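Local coordinates for protein enoyl-CoA hydratase (Bacillus halodurans, PDB 3LKE) that probably hydrates the double bond of enoyl-CoA thioesters, or carries out a related acyl-CoA reaction, as a member of the crotonase family, at residues Glu38-Gly43 against Asn91-Glu96. Residues are numbered along the deposited sequence; the frame is centred on the assembly and turned at random.
Sequences EAIRAG and NHCVLE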
loop_
_atom_site.group_PDB
_atom_site.type_symbol
_atom_site.label_atom_id
_atom_site.label_comp_id
_atom_site.label_asym_id
_atom_site.label_seq_id
_atom_site.Cartn_x
_atom_site.Cartn_y
_atom_site.Cartn_z
ATOM N N GLU A 38 -1.950 -9.680 -29.724
ATOM C CA GLU A 38 -1.906 -11.017 -30.296
ATOM C C GLU A 38 -0.706 -11.807 -29.771
ATOM O O GLU A 38 -0.813 -12.995 -29.466
ATOM C CB GLU A 38 -1.853 -10.897 -31.823
ATOM C CG GLU A 38 -1.863 -12.204 -32.586
ATOM C CD GLU A 38 -1.715 -11.993 -34.087
ATOM O OE1 GLU A 38 -1.415 -12.978 -34.800
ATOM O OE2 GLU A 38 -1.889 -10.842 -34.552
ATOM N N ALA A 39 0.432 -11.133 -29.649
ATOM C CA ALA A 39 1.646 -11.752 -29.144
ATOM C C ALA A 39 1.508 -12.102 -27.663
ATOM O O ALA A 39 1.920 -13.174 -27.224
ATOM C CB ALA A 39 2.841 -10.826 -29.363
ATOM N N ILE A 40 0.928 -11.184 -26.896
ATOM C CA ILE A 40 0.739 -11.395 -25.462
ATOM C C ILE A 40 -0.156 -12.603 -25.194
ATOM O O ILE A 40 0.159 -13.453 -24.358
ATOM C CB ILE A 40 0.121 -10.150 -24.790
ATOM C CG1 ILE A 40 1.131 -8.997 -24.783
ATOM C CG2 ILE A 40 -0.330 -10.484 -23.374
ATOM C CD1 ILE A 40 0.517 -7.634 -24.497
ATOM N N ARG A 41 -1.276 -12.660 -25.901
ATOM C CA ARG A 41 -2.225 -13.762 -25.757
ATOM C C ARG A 41 -1.601 -15.100 -26.137
ATOM O O ARG A 41 -1.794 -16.105 -25.448
ATOM C CB ARG A 41 -3.471 -13.498 -26.605
ATOM C CG ARG A 41 -4.374 -12.414 -26.030
ATOM C CD ARG A 41 -5.491 -12.028 -26.987
ATOM N NE ARG A 41 -6.480 -11.201 -26.306
ATOM C CZ ARG A 41 -7.372 -10.427 -26.914
ATOM N NH1 ARG A 41 -7.408 -10.360 -28.239
ATOM N NH2 ARG A 41 -8.227 -9.710 -26.187
ATOM N N ALA A 42 -0.858 -15.109 -27.238
ATOM C CA ALA A 42 -0.194 -16.324 -27.694
ATOM C C ALA A 42 0.778 -16.843 -26.637
ATOM O O ALA A 42 0.875 -18.051 -26.412
ATOM C CB ALA A 42 0.523 -16.076 -29.013
ATOM N N GLY A 43 1.496 -15.929 -25.987
ATOM C CA GLY A 43 2.405 -16.297 -24.919
ATOM C C GLY A 43 1.674 -16.832 -23.700
ATOM O O GLY A 43 2.128 -17.793 -23.079
ATOM N N ASN A 91 -5.838 -1.096 -23.814
ATOM C CA ASN A 91 -6.258 -1.538 -22.479
ATOM C C ASN A 91 -6.193 -3.058 -22.366
ATOM O O ASN A 91 -5.806 -3.607 -21.332
ATOM C CB ASN A 91 -7.662 -1.044 -22.128
ATOM C CG ASN A 91 -7.703 0.430 -21.843
ATOM O OD1 ASN A 91 -6.667 1.064 -21.595
ATOM N ND2 ASN A 91 -8.908 1.001 -21.870
ATOM N N HIS A 92 -6.575 -3.757 -23.430
ATOM C CA HIS A 92 -6.469 -5.206 -23.378
ATOM C C HIS A 92 -5.033 -5.696 -23.267
ATOM O O HIS A 92 -4.767 -6.663 -22.558
ATOM C CB HIS A 92 -7.216 -5.879 -24.528
ATOM C CG HIS A 92 -8.659 -6.122 -24.223
ATOM N ND1 HIS A 92 -9.080 -7.131 -23.381
ATOM C CD2 HIS A 92 -9.778 -5.472 -24.620
ATOM C CE1 HIS A 92 -10.396 -7.096 -23.280
ATOM N NE2 HIS A 92 -10.845 -6.101 -24.024
ATOM N N CYS A 93 -4.099 -5.031 -23.949
ATOM C CA CYS A 93 -2.688 -5.357 -23.754
ATOM C C CYS A 93 -2.319 -5.268 -22.269
ATOM O O CYS A 93 -1.701 -6.171 -21.720
ATOM C CB CYS A 93 -1.791 -4.420 -24.544
ATOM S SG CYS A 93 -1.891 -4.675 -26.330
ATOM N N VAL A 94 -2.695 -4.166 -21.628
ATOM C CA VAL A 94 -2.364 -3.993 -20.201
ATOM C C VAL A 94 -2.956 -5.110 -19.330
ATOM O O VAL A 94 -2.280 -5.685 -18.473
ATOM C CB VAL A 94 -2.832 -2.616 -19.659
ATOM C CG1 VAL A 94 -2.632 -2.548 -18.142
ATOM C CG2 VAL A 94 -2.088 -1.482 -20.359
ATOM N N LEU A 95 -4.228 -5.409 -19.556
ATOM C CA LEU A 95 -4.944 -6.380 -18.740
ATOM C C LEU A 95 -4.374 -7.782 -18.957
ATOM O O LEU A 95 -4.198 -8.542 -18.012
ATOM C CB LEU A 95 -6.443 -6.324 -19.060
ATOM C CG LEU A 95 -7.384 -7.074 -18.118
ATOM C CD1 LEU A 95 -7.148 -6.646 -16.682
ATOM C CD2 LEU A 95 -8.834 -6.824 -18.550
ATOM N N GLU A 96 -4.071 -8.104 -20.212
ATOM C CA GLU A 96 -3.518 -9.420 -20.581
ATOM C C GLU A 96 -2.094 -9.654 -20.088
ATOM O O GLU A 96 -1.708 -10.781 -19.796
ATOM C CB GLU A 96 -3.586 -9.611 -22.096
ATOM C CG GLU A 96 -4.982 -9.481 -22.642
ATOM C CD GLU A 96 -5.639 -10.817 -22.894
ATOM O OE1 GLU A 96 -5.042 -11.859 -22.531
ATOM O OE2 GLU A 96 -6.756 -10.814 -23.448
#
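Arg-41 reaches across from helix 30-45 to Glu-96 on helix 81-98, linking two roughly parallel helices of the crotonase fold, whose segment axes approach to 9.6 Å at 23°. The arginine chain runs extended from CG to NE and turns its guanidinium side-on to the carboxylate. Both donors go to one oxygen: NE reaches Glu-96 OE2 at 2.9 Å in a nearly straight bond (165°), while NH2 meets the same OE2 over a longer, more bent path. That oxygen lies at the guanidinium edge, in its plane, yet the carboxylate and guanidinium planes are 77° apart, and both nitrogens come from the same face of the acid. Glu-96 OE1 lies against Arg-41 CG. A leucine in place of Arg-41 would probably leave the Glu-96 carboxylate without its charged mate and free to swing. Arg-41 NH2 also passes His-92 obliquely, whose ring packs edge-to-face with His-88. On the buried side, Ile-40 makes the apolar contact with Cys-93, while Leu-37 of the same helix 30-45 packs on His-92, Cys-93 and Glu-96: Ile-40 CD1 sits 4.0 Å from Cys-93 CB, and Ile-40 CG2 rests 3.6 Å from Glu-96 CB.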